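Local structure of motility protein FimV (Pseudomonas aeruginosa, 4MBQ) at residues R26-D30 / M31-E35. The protein regulates intracellular cyclic AMP through activation of the adenylate cyclase CyaB and is essential for type IV pilus assembly and twitching motility. Numbering follows the deposited sequence.
Sequences RAYID and MGDSE
The ring of Tyr28 is met by Met31 over one face and by Asp33 at its edge. Met31 CE lies 4.1 Å from the Tyr28 ring centroid, a CH-pi contact close to the ring normal and displaced toward the CG-CD1 bond. It gets there because the Met31 chain, extended at chi2, bends at chi3 (-68°), folding the methyl back over the last helical turn. At the edge, the Asp33 carboxylate runs alongside the ring, the two planes 63° apart. Asp33 OD2 is 3.3 Å from both Tyr28 CD1 and CE1. The Asp33 torsion that puts CG anti to the backbone N sets the carboxylate beside this ring, while its other oxygen, OD1, accepts the N-H of Gly36 as the N-cap of helix 34-47.

This is the turn between two antiparallel helices of a tetratricopeptide repeat in the cytoplasmic part of FimV. Helix 15-30 ends in a Schellman motif, with Gly32 at positive phi. Two bonds define it: Asp33 N donates to Tyr28 O at 2.7 Å, and Gly32 N to Ile29 O at 2.9 Å. Met31 N makes weak bonds to Ala27 O and Tyr28 O.

Beyond the turn, Tyr28 packs on Ala37 and Ile40 of helix 34-47. Its hydroxyl is hydrogen-bonded to that of Tyr28 of the third subunit, whose Leu24 packs on both Tyr28 and Met31, while Thr20 of the second subunit touches Asp30 and Met31.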
loop_
_atom_site.group_PDB
_atom_site.type_symbol
_atom_site.label_atom_id
_atom_site.label_comp_id
_atom_site.label_asym_id
_atom_site.label_seq_id
_atom_site.Cartn_x
_atom_site.Cartn_y
_atom_site.Cartn_z
ATOM N N ARG B 26 -6.229 1.774 4.586
ATOM C CA ARG B 26 -5.735 1.138 5.803
ATOM C C ARG B 26 -4.223 1.300 5.914
ATOM O O ARG B 26 -3.684 1.451 7.011
ATOM C CB ARG B 26 -6.112 -0.348 5.834
ATOM C CG ARG B 26 -7.614 -0.613 5.898
ATOM C CD ARG B 26 -7.932 -2.106 5.913
ATOM N NE ARG B 26 -9.372 -2.349 5.887
ATOM C CZ ARG B 26 -10.028 -2.891 4.863
ATOM N NH1 ARG B 26 -9.372 -3.270 3.775
ATOM N NH2 ARG B 26 -11.342 -3.064 4.934
ATOM N N ALA B 27 -3.546 1.272 4.771
ATOM C CA ALA B 27 -2.098 1.453 4.734
ATOM C C ALA B 27 -1.714 2.869 5.159
ATOM O O ALA B 27 -0.757 3.059 5.911
ATOM C CB ALA B 27 -1.563 1.147 3.348
ATOM N N TYR B 28 -2.469 3.854 4.677
ATOM C CA TYR B 28 -2.229 5.252 5.030
ATOM C C TYR B 28 -2.443 5.500 6.517
ATOM O O TYR B 28 -1.707 6.262 7.143
ATOM C CB TYR B 28 -3.131 6.184 4.212
ATOM C CG TYR B 28 -2.520 6.653 2.910
ATOM C CD1 TYR B 28 -1.775 7.823 2.853
ATOM C CD2 TYR B 28 -2.692 5.930 1.737
ATOM C CE1 TYR B 28 -1.216 8.258 1.665
ATOM C CE2 TYR B 28 -2.134 6.357 0.545
ATOM C CZ TYR B 28 -1.400 7.521 0.516
ATOM O OH TYR B 28 -0.846 7.948 -0.669
ATOM N N ILE B 29 -3.459 4.854 7.077
ATOM C CA ILE B 29 -3.760 4.987 8.495
ATOM C C ILE B 29 -2.615 4.428 9.337
ATOM O O ILE B 29 -2.179 5.052 10.303
ATOM C CB ILE B 29 -5.075 4.276 8.857
ATOM C CG1 ILE B 29 -6.248 4.942 8.134
ATOM C CG2 ILE B 29 -5.306 4.306 10.359
ATOM C CD1 ILE B 29 -7.581 4.280 8.397
ATOM N N ASP B 30 -2.118 3.259 8.951
ATOM C CA ASP B 30 -0.998 2.648 9.657
ATOM C C ASP B 30 0.297 3.436 9.484
ATOM O O ASP B 30 1.222 3.300 10.283
ATOM C CB ASP B 30 -0.823 1.189 9.239
ATOM C CG ASP B 30 -1.790 0.269 9.956
ATOM O OD1 ASP B 30 -1.972 0.439 11.180
ATOM O OD2 ASP B 30 -2.380 -0.612 9.305
ATOM N N MET B 31 0.353 4.267 8.447
ATOM C CA MET B 31 1.488 5.160 8.250
ATOM C C MET B 31 1.334 6.420 9.089
ATOM O O MET B 31 2.266 7.214 9.210
ATOM C CB MET B 31 1.631 5.541 6.775
ATOM C CG MET B 31 2.413 4.542 5.948
ATOM S SD MET B 31 2.753 5.134 4.278
ATOM C CE MET B 31 1.111 5.157 3.576
ATOM N N GLY B 32 0.153 6.597 9.670
ATOM C CA GLY B 32 -0.159 7.802 10.415
ATOM C C GLY B 32 -0.535 8.938 9.484
ATOM O O GLY B 32 -0.557 10.102 9.885
ATOM N N ASP B 33 -0.829 8.596 8.233
ATOM C CA ASP B 33 -1.199 9.582 7.223
ATOM C C ASP B 33 -2.714 9.607 7.044
ATOM O O ASP B 33 -3.247 9.038 6.090
ATOM C CB ASP B 33 -0.511 9.261 5.893
ATOM C CG ASP B 33 -0.615 10.396 4.885
ATOM O OD1 ASP B 33 -1.397 11.344 5.113
ATOM O OD2 ASP B 33 0.088 10.334 3.855
ATOM N N SER B 34 -3.401 10.276 7.964
ATOM C CA SER B 34 -4.857 10.332 7.946
ATOM C C SER B 34 -5.395 11.149 6.772
ATOM O O SER B 34 -6.433 10.815 6.203
ATOM C CB SER B 34 -5.389 10.881 9.274
ATOM O OG SER B 34 -4.760 12.106 9.610
ATOM N N GLU B 35 -4.686 12.214 6.412
ATOM C CA GLU B 35 -5.097 13.065 5.298
ATOM C C GLU B 35 -5.151 12.275 3.992
ATOM O O GLU B 35 -6.112 12.382 3.231
ATOM C CB GLU B 35 -4.155 14.262 5.156
#